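Local coordinates for protein DYNE7 (Micromonospora chersina, PDB 2XEM) that probably acts as a hot-dog fold thioesterase in the biosynthesis of the enediyne antitumour agent dynemicin, and binds a conjugated polyene ketone, at residues D[9-14]-D[46-51]; D[19-24]-D[30-35]; D[39-44]-D[62-67]; D[98-103]-D[109-114]. One frame throughout, in Å; residues are numbered along the deposited sequence.

Contact 1. Residues D[9-14]-D[46-51]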
loop_
_atom_site.group_PDB
_atom_site.type_symbol
_atom_site.label_atom_id
_atom_site.label_comp_id
_atom_site.label_asym_id
_atom_site.label_seq_id
_atom_site.Cartn_x
_atom_site.Cartn_y
_atom_site.Cartn_z
ATOM N N ASP D 9 -11.867 -26.019 13.373
ATOM C CA ASP D 9 -10.592 -25.405 13.100
ATOM C C ASP D 9 -10.743 -24.275 12.078
ATOM O O ASP D 9 -11.713 -24.197 11.307
ATOM C CB ASP D 9 -9.504 -26.450 12.723
ATOM C CG ASP D 9 -9.622 -27.122 11.363
ATOM O OD1 ASP D 9 -10.764 -27.253 10.851
ATOM O OD2 ASP D 9 -8.580 -27.567 10.831
ATOM N N SER D 10 -9.837 -23.347 12.168
ATOM C CA SER D 10 -9.771 -22.315 11.180
ATOM C C SER D 10 -8.497 -22.399 10.402
ATOM O O SER D 10 -7.529 -22.996 10.848
ATOM C CB SER D 10 -9.963 -20.947 11.811
ATOM O OG SER D 10 -8.917 -20.688 12.734
ATOM N N TYR D 11 -8.523 -21.850 9.192
ATOM C CA TYR D 11 -7.327 -21.685 8.393
ATOM C C TYR D 11 -6.527 -20.497 8.941
ATOM O O TYR D 11 -7.097 -19.413 9.144
ATOM C CB TYR D 11 -7.699 -21.471 6.924
ATOM C CG TYR D 11 -6.467 -21.217 6.109
ATOM C CD1 TYR D 11 -5.602 -22.254 5.778
ATOM C CD2 TYR D 11 -6.118 -19.925 5.730
ATOM C CE1 TYR D 11 -4.417 -22.010 5.087
ATOM C CE2 TYR D 11 -4.944 -19.671 5.028
ATOM C CZ TYR D 11 -4.104 -20.717 4.702
ATOM O OH TYR D 11 -2.962 -20.472 4.010
ATOM N N VAL D 12 -5.218 -20.689 9.150
ATOM C CA VAL D 12 -4.382 -19.678 9.774
ATOM C C VAL D 12 -3.423 -19.109 8.754
ATOM O O VAL D 12 -2.627 -19.859 8.167
ATOM C CB VAL D 12 -3.639 -20.202 11.016
ATOM C CG1 VAL D 12 -2.708 -19.118 11.590
ATOM C CG2 VAL D 12 -4.629 -20.675 12.073
ATOM N N HIS D 13 -3.554 -17.781 8.485
ATOM C CA HIS D 13 -2.547 -17.050 7.732
ATOM C C HIS D 13 -1.751 -16.201 8.693
ATOM O O HIS D 13 -2.316 -15.327 9.341
ATOM C CB HIS D 13 -3.191 -16.191 6.626
ATOM C CG HIS D 13 -2.241 -15.233 5.977
ATOM N ND1 HIS D 13 -1.250 -15.650 5.130
ATOM C CD2 HIS D 13 -2.153 -13.891 6.128
ATOM C CE1 HIS D 13 -0.600 -14.560 4.772
ATOM N NE2 HIS D 13 -1.121 -13.476 5.331
ATOM N N ARG D 14 -0.442 -16.455 8.791
ATOM C CA ARG D 14 0.456 -15.729 9.682
ATOM C C ARG D 14 0.965 -14.466 8.986
ATOM O O ARG D 14 1.467 -14.536 7.868
ATOM C CB ARG D 14 1.624 -16.642 10.067
ATOM C CG ARG D 14 2.571 -16.065 11.110
ATOM C CD ARG D 14 3.770 -16.981 11.257
ATOM N NE ARG D 14 4.880 -16.363 11.989
ATOM C CZ ARG D 14 5.849 -15.641 11.432
ATOM N NH1 ARG D 14 5.829 -15.379 10.130
ATOM N NH2 ARG D 14 6.829 -15.147 12.180
ATOM N N ALA D 46 -3.345 -21.297 -2.272
ATOM C CA ALA D 46 -2.042 -21.952 -2.511
ATOM C C ALA D 46 -1.879 -23.248 -1.677
ATOM O O ALA D 46 -1.324 -24.239 -2.169
ATOM C CB ALA D 46 -0.888 -20.978 -2.249
ATOM N N ASP D 47 -2.398 -23.252 -0.443
ATOM C CA ASP D 47 -2.299 -24.394 0.461
ATOM C C ASP D 47 -3.304 -25.495 0.152
ATOM O O ASP D 47 -2.968 -26.667 0.258
ATOM C CB ASP D 47 -2.492 -23.939 1.923
ATOM C CG ASP D 47 -1.326 -23.186 2.520
ATOM O OD1 ASP D 47 -0.202 -23.297 1.977
ATOM O OD2 ASP D 47 -1.533 -22.480 3.530
ATOM N N HIS D 48 -4.544 -25.136 -0.220
ATOM C CA HIS D 48 -5.660 -26.092 -0.160
ATOM C C HIS D 48 -6.453 -26.210 -1.452
ATOM O O HIS D 48 -7.256 -27.119 -1.587
ATOM C CB HIS D 48 -6.585 -25.773 1.051
ATOM C CG HIS D 48 -5.881 -25.865 2.368
ATOM N ND1 HIS D 48 -5.260 -27.038 2.777
ATOM C CD2 HIS D 48 -5.684 -24.920 3.312
ATOM C CE1 HIS D 48 -4.725 -26.771 3.957
ATOM N NE2 HIS D 48 -4.953 -25.508 4.321
ATOM N N ALA D 49 -6.268 -25.270 -2.379
ATOM C CA ALA D 49 -6.955 -25.300 -3.664
ATOM C C ALA D 49 -5.996 -24.868 -4.796
ATOM O O ALA D 49 -6.312 -23.931 -5.532
ATOM C CB ALA D 49 -8.207 -24.416 -3.611
ATOM N N PRO D 50 -4.808 -25.531 -4.955
ATOM C CA PRO D 50 -3.819 -25.039 -5.937
ATOM C C PRO D 50 -4.285 -25.015 -7.393
ATOM O O PRO D 50 -3.764 -24.221 -8.162
ATOM C CB PRO D 50 -2.622 -25.993 -5.738
ATOM C CG PRO D 50 -3.221 -27.250 -5.215
ATOM C CD PRO D 50 -4.318 -26.769 -4.298
ATOM N N GLY D 51 -5.225 -25.892 -7.765
ATOM C CA GLY D 51 -5.824 -25.900 -9.099
ATOM C C GLY D 51 -6.572 -24.611 -9.378
ATOM O O GLY D 51 -6.492 -24.078 -10.488
#

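Contact 2. Residues D[19-24]-D[30-35]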
loop_
_atom_site.group_PDB
_atom_site.type_symbol
_atom_site.label_atom_id
_atom_site.label_comp_id
_atom_site.label_asym_id
_atom_site.label_seq_id
_atom_site.Cartn_x
_atom_site.Cartn_y
_atom_site.Cartn_z
ATOM N N PHE D 19 6.646 -1.851 9.269
ATOM C CA PHE D 19 6.542 -0.408 9.501
ATOM C C PHE D 19 5.661 0.313 8.504
ATOM O O PHE D 19 4.976 1.272 8.884
ATOM C CB PHE D 19 7.932 0.248 9.539
ATOM C CG PHE D 19 8.540 0.291 10.917
ATOM C CD1 PHE D 19 8.784 -0.884 11.630
ATOM C CD2 PHE D 19 8.921 1.503 11.487
ATOM C CE1 PHE D 19 9.387 -0.843 12.894
ATOM C CE2 PHE D 19 9.512 1.545 12.759
ATOM C CZ PHE D 19 9.713 0.374 13.465
ATOM N N ASP D 20 5.673 -0.126 7.232
ATOM C CA ASP D 20 4.860 0.500 6.193
ATOM C C ASP D 20 3.355 0.303 6.401
ATOM O O ASP D 20 2.557 0.931 5.693
ATOM C CB ASP D 20 5.310 0.084 4.780
ATOM C CG ASP D 20 5.131 -1.390 4.404
ATOM O OD1 ASP D 20 5.508 -1.749 3.317
ATOM O OD2 ASP D 20 4.654 -2.191 5.254
ATOM N N GLU D 21 2.967 -0.542 7.374
ATOM C CA GLU D 21 1.557 -0.767 7.702
ATOM C C GLU D 21 1.137 0.058 8.920
ATOM O O GLU D 21 -0.044 0.092 9.287
ATOM C CB GLU D 21 1.264 -2.250 7.948
ATOM C CG GLU D 21 1.384 -3.071 6.692
ATOM C CD GLU D 21 1.226 -4.558 6.949
ATOM O OE1 GLU D 21 1.713 -5.062 7.989
ATOM O OE2 GLU D 21 0.550 -5.213 6.136
ATOM N N THR D 22 2.102 0.714 9.547
ATOM C CA THR D 22 1.808 1.585 10.657
ATOM C C THR D 22 1.509 2.999 10.135
ATOM O O THR D 22 1.447 3.215 8.926
ATOM C CB THR D 22 2.925 1.510 11.725
ATOM O OG1 THR D 22 4.106 2.120 11.197
ATOM C CG2 THR D 22 3.190 0.064 12.223
ATOM N N ASN D 23 1.274 3.943 11.052
ATOM C CA ASN D 23 1.043 5.340 10.725
ATOM C C ASN D 23 1.514 6.176 11.905
ATOM O O ASN D 23 1.947 5.614 12.912
ATOM C CB ASN D 23 -0.431 5.578 10.348
ATOM C CG ASN D 23 -1.367 5.516 11.503
ATOM O OD1 ASN D 23 -1.788 6.551 12.019
ATOM N ND2 ASN D 23 -1.662 4.338 11.973
ATOM N N LEU D 24 1.506 7.511 11.765
ATOM C CA LEU D 24 2.045 8.413 12.773
ATOM C C LEU D 24 1.407 8.262 14.163
ATOM O O LEU D 24 2.082 8.536 15.140
ATOM C CB LEU D 24 2.011 9.868 12.259
ATOM C CG LEU D 24 0.677 10.617 12.262
ATOM C CD1 LEU D 24 0.852 11.993 11.738
ATOM C CD2 LEU D 24 -0.370 9.931 11.434
ATOM N N PHE D 30 -5.977 1.278 9.698
ATOM C CA PHE D 30 -7.134 0.359 9.654
ATOM C C PHE D 30 -7.274 -0.416 8.322
ATOM O O PHE D 30 -7.642 -1.591 8.341
ATOM C CB PHE D 30 -8.462 1.094 9.995
ATOM C CG PHE D 30 -9.008 1.904 8.828
ATOM C CD1 PHE D 30 -9.980 1.368 7.979
ATOM C CD2 PHE D 30 -8.542 3.196 8.578
ATOM C CE1 PHE D 30 -10.454 2.099 6.880
ATOM C CE2 PHE D 30 -9.035 3.937 7.493
ATOM C CZ PHE D 30 -9.995 3.387 6.656
ATOM N N ALA D 31 -6.983 0.250 7.180
ATOM C CA ALA D 31 -7.227 -0.354 5.858
ATOM C C ALA D 31 -6.346 -1.600 5.568
ATOM O O ALA D 31 -6.737 -2.435 4.756
ATOM C CB ALA D 31 -7.037 0.689 4.776
ATOM N N HIS D 32 -5.166 -1.711 6.223
ATOM C CA HIS D 32 -4.312 -2.904 6.122
ATOM C C HIS D 32 -4.966 -4.203 6.523
ATOM O O HIS D 32 -4.673 -5.240 5.927
ATOM C CB HIS D 32 -2.930 -2.701 6.786
ATOM C CG HIS D 32 -2.196 -1.533 6.180
ATOM N ND1 HIS D 32 -1.848 -1.515 4.842
ATOM C CD2 HIS D 32 -1.834 -0.359 6.738
ATOM C CE1 HIS D 32 -1.260 -0.349 4.634
ATOM N NE2 HIS D 32 -1.246 0.387 5.744
ATOM N N TYR D 33 -5.875 -4.159 7.501
ATOM C CA TYR D 33 -6.630 -5.340 7.940
ATOM C C TYR D 33 -7.446 -5.953 6.790
ATOM O O TYR D 33 -7.634 -7.174 6.744
ATOM C CB TYR D 33 -7.546 -4.976 9.114
ATOM C CG TYR D 33 -6.810 -4.703 10.407
ATOM C CD1 TYR D 33 -6.788 -5.648 11.428
ATOM C CD2 TYR D 33 -6.180 -3.472 10.636
ATOM C CE1 TYR D 33 -6.183 -5.368 12.651
ATOM C CE2 TYR D 33 -5.557 -3.191 11.848
ATOM C CZ TYR D 33 -5.570 -4.138 12.856
ATOM O OH TYR D 33 -4.975 -3.854 14.055
ATOM N N LEU D 34 -7.927 -5.113 5.875
ATOM C CA LEU D 34 -8.641 -5.582 4.675
ATOM C C LEU D 34 -7.711 -6.198 3.665
ATOM O O LEU D 34 -8.086 -7.203 3.098
ATOM C CB LEU D 34 -9.520 -4.465 4.033
ATOM C CG LEU D 34 -10.805 -4.090 4.813
ATOM C CD1 LEU D 34 -11.610 -5.317 5.229
ATOM C CD2 LEU D 34 -10.494 -3.190 6.038
ATOM N N HIS D 35 -6.487 -5.639 3.455
ATOM C CA HIS D 35 -5.466 -6.283 2.626
ATOM C C HIS D 35 -5.191 -7.688 3.115
ATOM O O HIS D 35 -5.075 -8.594 2.301
ATOM C CB HIS D 35 -4.129 -5.499 2.612
ATOM C CG HIS D 35 -4.188 -4.243 1.835
ATOM N ND1 HIS D 35 -3.690 -4.173 0.574
ATOM C CD2 HIS D 35 -4.634 -3.025 2.205
ATOM C CE1 HIS D 35 -3.882 -2.930 0.180
ATOM N NE2 HIS D 35 -4.467 -2.211 1.133
HETATM O O HOH W 1 -0.777 -4.591 3.896
HETATM O O HOH W 2 -0.122 2.845 6.625
#

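Contact 3. Residues D[39-44]-D[62-67]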
loop_
_atom_site.group_PDB
_atom_site.type_symbol
_atom_site.label_atom_id
_atom_site.label_comp_id
_atom_site.label_asym_id
_atom_site.label_seq_id
_atom_site.Cartn_x
_atom_site.Cartn_y
_atom_site.Cartn_z
ATOM N N HIS D 39 -4.645 -11.430 1.424
ATOM C CA HIS D 39 -3.449 -12.263 1.598
ATOM C C HIS D 39 -3.834 -13.639 2.145
ATOM O O HIS D 39 -3.316 -14.668 1.698
ATOM C CB HIS D 39 -2.462 -11.628 2.582
ATOM C CG HIS D 39 -2.037 -10.225 2.287
ATOM N ND1 HIS D 39 -2.232 -9.639 1.050
ATOM C CD2 HIS D 39 -1.439 -9.334 3.096
ATOM C CE1 HIS D 39 -1.707 -8.435 1.138
ATOM N NE2 HIS D 39 -1.232 -8.201 2.346
ATOM N N CYS D 40 -4.700 -13.646 3.161
ATOM C CA CYS D 40 -5.212 -14.869 3.752
ATOM C C CYS D 40 -5.939 -15.763 2.724
ATOM O O CYS D 40 -5.612 -16.942 2.630
ATOM C CB CYS D 40 -6.103 -14.554 4.952
ATOM S SG CYS D 40 -6.760 -16.033 5.776
ATOM N N ARG D 41 -6.883 -15.218 1.947
ATOM C CA ARG D 41 -7.637 -16.033 0.985
ATOM C C ARG D 41 -6.752 -16.573 -0.135
ATOM O O ARG D 41 -6.995 -17.672 -0.604
ATOM C CB ARG D 41 -8.916 -15.351 0.445
ATOM C CG ARG D 41 -8.683 -14.180 -0.513
ATOM C CD ARG D 41 -9.955 -13.593 -1.117
ATOM N NE ARG D 41 -9.599 -12.677 -2.203
ATOM C CZ ARG D 41 -10.205 -11.531 -2.477
ATOM N NH1 ARG D 41 -11.245 -11.134 -1.758
ATOM N NH2 ARG D 41 -9.796 -10.786 -3.493
ATOM N N GLU D 42 -5.724 -15.807 -0.552
ATOM C CA GLU D 42 -4.754 -16.265 -1.551
ATOM C C GLU D 42 -3.856 -17.380 -1.011
ATOM O O GLU D 42 -3.604 -18.325 -1.731
ATOM C CB GLU D 42 -3.889 -15.110 -2.029
ATOM C CG GLU D 42 -4.598 -14.112 -2.915
ATOM C CD GLU D 42 -3.768 -12.850 -3.039
ATOM O OE1 GLU D 42 -4.367 -11.758 -2.993
ATOM O OE2 GLU D 42 -2.522 -12.946 -3.139
ATOM N N HIS D 43 -3.353 -17.245 0.236
ATOM C CA HIS D 43 -2.518 -18.247 0.916
ATOM C C HIS D 43 -3.357 -19.543 1.058
ATOM O O HIS D 43 -2.845 -20.635 0.809
ATOM C CB HIS D 43 -2.024 -17.697 2.275
ATOM C CG HIS D 43 -0.940 -18.476 2.984
ATOM N ND1 HIS D 43 -0.323 -19.615 2.415
ATOM C CD2 HIS D 43 -0.412 -18.279 4.223
ATOM C CE1 HIS D 43 0.581 -20.020 3.305
ATOM N NE2 HIS D 43 0.560 -19.253 4.410
ATOM N N PHE D 44 -4.647 -19.410 1.391
ATOM C CA PHE D 44 -5.595 -20.515 1.475
ATOM C C PHE D 44 -5.668 -21.304 0.170
ATOM O O PHE D 44 -5.536 -22.521 0.198
ATOM C CB PHE D 44 -6.998 -20.037 1.901
ATOM C CG PHE D 44 -7.981 -21.186 1.994
ATOM C CD1 PHE D 44 -7.979 -22.033 3.097
ATOM C CD2 PHE D 44 -8.870 -21.452 0.955
ATOM C CE1 PHE D 44 -8.855 -23.117 3.167
ATOM C CE2 PHE D 44 -9.722 -22.567 1.010
ATOM C CZ PHE D 44 -9.715 -23.377 2.121
ATOM N N LEU D 62 -11.673 -13.950 -8.609
ATOM C CA LEU D 62 -12.435 -13.797 -7.374
ATOM C C LEU D 62 -12.773 -12.336 -7.214
ATOM O O LEU D 62 -11.876 -11.501 -7.025
ATOM C CB LEU D 62 -11.678 -14.336 -6.148
ATOM C CG LEU D 62 -11.303 -15.831 -6.138
ATOM C CD1 LEU D 62 -10.587 -16.178 -4.852
ATOM C CD2 LEU D 62 -12.503 -16.749 -6.310
ATOM N N VAL D 63 -14.057 -12.016 -7.343
ATOM C CA VAL D 63 -14.518 -10.629 -7.286
ATOM C C VAL D 63 -15.151 -10.370 -5.905
ATOM O O VAL D 63 -16.087 -11.077 -5.510
ATOM C CB VAL D 63 -15.482 -10.368 -8.469
ATOM C CG1 VAL D 63 -16.154 -8.987 -8.380
ATOM C CG2 VAL D 63 -14.758 -10.563 -9.815
ATOM N N THR D 64 -14.612 -9.398 -5.151
ATOM C CA THR D 64 -15.171 -9.039 -3.855
ATOM C C THR D 64 -16.523 -8.315 -4.038
ATOM O O THR D 64 -16.621 -7.360 -4.793
ATOM C CB THR D 64 -14.160 -8.223 -3.016
ATOM O OG1 THR D 64 -12.903 -8.887 -3.011
ATOM C CG2 THR D 64 -14.601 -8.047 -1.573
ATOM N N VAL D 65 -17.548 -8.803 -3.346
ATOM C CA VAL D 65 -18.930 -8.270 -3.345
ATOM C C VAL D 65 -19.061 -7.274 -2.187
ATOM O O VAL D 65 -19.649 -6.196 -2.331
ATOM C CB VAL D 65 -19.979 -9.428 -3.265
ATOM C CG1 VAL D 65 -21.404 -8.901 -3.099
ATOM C CG2 VAL D 65 -19.871 -10.346 -4.476
ATOM N N ASP D 66 -18.544 -7.655 -1.026
ATOM C CA ASP D 66 -18.521 -6.783 0.153
ATOM C C ASP D 66 -17.429 -7.224 1.117
ATOM O O ASP D 66 -16.907 -8.329 0.990
ATOM C CB ASP D 66 -19.891 -6.746 0.866
ATOM C CG ASP D 66 -20.483 -8.104 1.237
ATOM O OD1 ASP D 66 -21.617 -8.367 0.850
ATOM O OD2 ASP D 66 -19.796 -8.898 1.915
ATOM N N CYS D 67 -17.060 -6.352 2.044
ATOM C CA CYS D 67 -16.142 -6.678 3.123
ATOM C C CYS D 67 -16.459 -5.793 4.334
ATOM O O CYS D 67 -17.135 -4.768 4.209
ATOM C CB CYS D 67 -14.696 -6.515 2.675
ATOM S SG CYS D 67 -14.227 -4.797 2.365
HETATM O O HOH W 3 -11.437 -9.526 -5.197
#

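Contact 4. Residues D[98-103]-D[109-114]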
loop_
_atom_site.group_PDB
_atom_site.type_symbol
_atom_site.label_atom_id
_atom_site.label_comp_id
_atom_site.label_asym_id
_atom_site.label_seq_id
_atom_site.Cartn_x
_atom_site.Cartn_y
_atom_site.Cartn_z
ATOM N N SER D 98 -15.355 -15.422 7.167
ATOM C CA SER D 98 -15.134 -14.593 8.354
ATOM C C SER D 98 -13.708 -14.740 8.871
ATOM O O SER D 98 -13.037 -15.731 8.576
ATOM C CB SER D 98 -16.152 -14.898 9.456
ATOM O OG SER D 98 -16.118 -16.275 9.798
ATOM N N PHE D 99 -13.230 -13.715 9.600
ATOM C CA PHE D 99 -11.822 -13.586 10.001
ATOM C C PHE D 99 -11.739 -13.118 11.432
ATOM O O PHE D 99 -12.467 -12.202 11.809
ATOM C CB PHE D 99 -11.055 -12.602 9.098
ATOM C CG PHE D 99 -11.134 -12.874 7.612
ATOM C CD1 PHE D 99 -10.143 -13.610 6.970
ATOM C CD2 PHE D 99 -12.189 -12.372 6.849
ATOM C CE1 PHE D 99 -10.218 -13.862 5.595
ATOM C CE2 PHE D 99 -12.265 -12.637 5.478
ATOM C CZ PHE D 99 -11.273 -13.379 4.862
ATOM N N ASP D 100 -10.905 -13.801 12.237
ATOM C CA ASP D 100 -10.418 -13.303 13.506
ATOM C C ASP D 100 -8.975 -12.872 13.295
ATOM O O ASP D 100 -8.218 -13.590 12.644
ATOM C CB ASP D 100 -10.458 -14.395 14.587
ATOM C CG ASP D 100 -11.821 -14.677 15.214
ATOM O OD1 ASP D 100 -12.803 -13.970 14.874
ATOM O OD2 ASP D 100 -11.895 -15.569 16.073
ATOM N N TYR D 101 -8.592 -11.698 13.823
ATOM C CA TYR D 101 -7.196 -11.249 13.729
ATOM C C TYR D 101 -6.639 -11.297 15.129
ATOM O O TYR D 101 -7.012 -10.479 15.972
ATOM C CB TYR D 101 -7.085 -9.818 13.205
ATOM C CG TYR D 101 -7.733 -9.552 11.867
ATOM C CD1 TYR D 101 -6.962 -9.357 10.731
ATOM C CD2 TYR D 101 -9.118 -9.380 11.758
ATOM C CE1 TYR D 101 -7.542 -9.000 9.518
ATOM C CE2 TYR D 101 -9.713 -9.049 10.542
ATOM C CZ TYR D 101 -8.918 -8.834 9.433
ATOM O OH TYR D 101 -9.473 -8.404 8.262
ATOM N N VAL D 102 -5.774 -12.275 15.380
ATOM C CA VAL D 102 -5.271 -12.539 16.721
ATOM C C VAL D 102 -3.769 -12.259 16.781
ATOM O O VAL D 102 -2.995 -12.915 16.069
ATOM C CB VAL D 102 -5.637 -13.976 17.193
ATOM C CG1 VAL D 102 -5.147 -14.232 18.623
ATOM C CG2 VAL D 102 -7.156 -14.220 17.088
ATOM N N ARG D 103 -3.355 -11.274 17.606
ATOM C CA ARG D 103 -1.931 -11.133 17.912
ATOM C C ARG D 103 -1.510 -12.297 18.814
ATOM O O ARG D 103 -2.085 -12.462 19.891
ATOM C CB ARG D 103 -1.600 -9.771 18.577
ATOM C CG ARG D 103 -0.134 -9.699 19.043
ATOM C CD ARG D 103 0.297 -8.364 19.595
ATOM N NE ARG D 103 -0.550 -7.905 20.690
ATOM C CZ ARG D 103 -1.161 -6.727 20.711
ATOM N NH1 ARG D 103 -1.010 -5.872 19.701
ATOM N NH2 ARG D 103 -1.925 -6.389 21.741
ATOM N N PRO D 109 -2.119 -13.793 23.822
ATOM C CA PRO D 109 -2.999 -13.769 22.635
ATOM C C PRO D 109 -4.089 -12.701 22.770
ATOM O O PRO D 109 -4.789 -12.673 23.785
ATOM C CB PRO D 109 -3.586 -15.182 22.588
ATOM C CG PRO D 109 -2.618 -16.024 23.338
ATOM C CD PRO D 109 -2.039 -15.147 24.411
ATOM N N THR D 110 -4.198 -11.804 21.775
ATOM C CA THR D 110 -5.120 -10.679 21.809
ATOM C C THR D 110 -5.897 -10.600 20.507
ATOM O O THR D 110 -5.303 -10.529 19.426
ATOM C CB THR D 110 -4.349 -9.369 22.131
ATOM O OG1 THR D 110 -3.565 -9.569 23.314
ATOM C CG2 THR D 110 -5.285 -8.157 22.339
ATOM N N LEU D 111 -7.239 -10.627 20.604
ATOM C CA LEU D 111 -8.107 -10.382 19.456
ATOM C C LEU D 111 -8.033 -8.898 19.075
ATOM O O LEU D 111 -8.547 -8.039 19.789
ATOM C CB LEU D 111 -9.569 -10.811 19.762
ATOM C CG LEU D 111 -10.565 -10.715 18.590
ATOM C CD1 LEU D 111 -10.231 -11.719 17.491
ATOM C CD2 LEU D 111 -12.009 -10.895 19.073
ATOM N N LEU D 112 -7.376 -8.600 17.964
ATOM C CA LEU D 112 -7.210 -7.218 17.490
ATOM C C LEU D 112 -8.446 -6.721 16.810
ATOM O O LEU D 112 -8.798 -5.556 16.945
ATOM C CB LEU D 112 -6.016 -7.109 16.517
ATOM C CG LEU D 112 -4.611 -7.439 17.091
ATOM C CD1 LEU D 112 -3.519 -7.168 16.054
ATOM C CD2 LEU D 112 -4.319 -6.666 18.365
ATOM N N ALA D 113 -9.123 -7.619 16.086
ATOM C CA ALA D 113 -10.140 -7.270 15.111
ATOM C C ALA D 113 -10.854 -8.513 14.655
ATOM O O ALA D 113 -10.362 -9.638 14.852
ATOM C CB ALA D 113 -9.494 -6.593 13.899
ATOM N N GLN D 114 -12.045 -8.317 14.061
ATOM C CA GLN D 114 -12.720 -9.375 13.310
ATOM C C GLN D 114 -13.138 -8.806 11.962
ATOM O O GLN D 114 -13.205 -7.587 11.797
ATOM C CB GLN D 114 -13.920 -9.954 14.075
ATOM C CG GLN D 114 -13.507 -10.802 15.299
ATOM C CD GLN D 114 -14.685 -11.239 16.101
ATOM O OE1 GLN D 114 -15.510 -10.436 16.518
ATOM N NE2 GLN D 114 -14.790 -12.535 16.344
#

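Contact 1. Residues D[9-14]-D[46-51]
The contact between residues 9-14 and 46-51 is a small, partly buried strand-to-helix contact, in which Tyr11 of the first strand reaches the C-terminal turn of helix 32-48, the long helix of the hot-dog fold, and is met there by Asp47 and His48. Its hydroxyl donates a hydrogen bond to the carboxylate, with Tyr11 OH and Asp47 OD2 2.5 Å apart. The carboxylate oxygen lies in the plane of the phenol ring, at its edge, whereas the hydroxyl comes to Asp47 OD2 from above the carboxylate plane, 39° out of it. With CG anti to the backbone N (chi1 177°), the side chain carries the tyrosine ring from the strand to the helix end. His48 meets the same ring edge at CD1 and CE1, the latter also near Asp47 OD2: Tyr11 CE1 and His48 NE2 are 3.6 Å apart, and the two rings meet rim to rim with planes at 87°, neither covering the other. A phenylalanine in place of Tyr11 would probably keep much of the ring-edge contact with His48 but leave the Asp47 carboxylate without its hydroxyl donor. On the sheet side, the backbone of Tyr11 is hydrogen-bonded to that of Met85 in strand 80-91; Phe44, one helical turn before His48, meets the Tyr11 ring edge-to-face, and His48 also touches Ala141 of helix 136-143.

Contact 2. Residues D[19-24]-D[30-35]
A chi1 of -58° sets CG of His32 anti to its own carbonyl carbon and places the imidazole against the 3-10 segment 19-21, while Glu21, with chi1 -68° and an extended chain beyond CG, runs obliquely across it. The backbone of Glu21 covers one face of the imidazole in a CH-pi contact, Glu21 CA standing 3.8 Å from the ring centroid, and Glu21 CB packs 3.8 Å from His32 CD2. Water serves both ring nitrogens. One molecule, in the plane of the ring at its edge, is 2.8 Å from His32 NE2 and hydrogen-bonded to Thr22 O; another donates to Glu21 OE2 and has a weak bond to His32 ND1. The glutamate carboxylate is further fixed by Trp36 NE1 and Thr18 N. The contact thus folds the loop after strand 11-16 against the N-terminal part of helix 32-48, at a subunit interface where the His32 ring also meets His35 of the second subunit edge-to-face.

Contact 3. Residues D[39-44]-D[62-67]
Water takes a central place in this helix-to-strand contact: a single molecule lies among Arg41, Leu62 and Thr64, donating to Leu62 O at 2.7 Å, hydrogen-bonded to Thr64 OG1 at 2.7 Å, and accepting a weak bond from Arg41 NH2. Beside it runs the direct bond, Arg41 NH1 to Thr64 OG1 at 3.1 Å. The hydroxyl oxygen lies close to the guanidinium plane, at its edge, and the N-H points at it fairly straight (158°). Arg41 CG sits between the backbone N and the carbonyl carbon (chi1 71°), and from there the chain extends to NE, carrying the charged group from helix 32-48 across to strand 60-71. Leu62 CD1 approaches Arg41 NE at 4.5 Å. Arg41 NH1 also bonds to Gln117 OE1 on the neighbouring strand 110-124. The oxygens gripping the buried guanidinium here are neutral, from a hydroxyl, an amide and a weakly bound water, and where the hot-dog helix packs on its sheet their dipoles probably stabilise the positive charge.

Contact 4. Residues D[98-103]-D[109-114]
Tyr101 and Ala113 lie at the apolar centre of this antiparallel pairing, with Tyr101 CD2 3.5 Å from Ala113 CB and the carbonyl O of Ala113 at the edge of the tyrosine ring. On the sheet face that carries Val102, Leu111 CD1 fits against Val102 CG2 at 4.0 Å. Between these pairs the register slips by one: Leu112 and Ala113 both face Tyr101 in a classic beta bulge, Leu112 N donating to Tyr101 O (2.8 Å) and Tyr101 N to Ala113 O. Farther along, Leu112 CD2 covers one face of the Arg103 guanidinium, 3.7 Å from Arg103 NH1, which forms a salt bridge with Asp79. At the polar edge Asp100 and Gln114 lie side by side; Gln114 NE2 donates to the syn side of Asp100 OD1 at 2.9 Å, 32° out of the carboxylate plane, while Gln114 OE1 takes a hydrogen bond from Tyr72 OH. A leucine at Gln114 would probably leave both Asp100 OD1 and the Tyr72 hydroxyl without this amide partner. Strand 94-105 pairs on its other side with strand 80-91, and strand 110-124 with strand 60-71; helix 32-48 packs on the hairpin through Tyr33, Trp36 and Gln37.

How the contacts relate
From the N terminus, contact 1 joins the first strand to the end of helix 32-48, closing a loop that holds contact 2, where residues 19-24 fold back on the start of the same helix. Contact 3 leaves the middle of that helix for strand 60-71, so it crosses contact 1 along the chain, and the two meet through a probable hydrogen bond between Tyr11 OH and His43 O. Contact 4 follows in series and closes the hairpin of strands 94-105 and 110-124. Tyr33 O probably accepts a hydrogen bond from Tyr101 OH, and Cys40 packs on Phe99. Contacts 1 and 3 thus tie the hot-dog helix to the sheet; contact 4 lies within it.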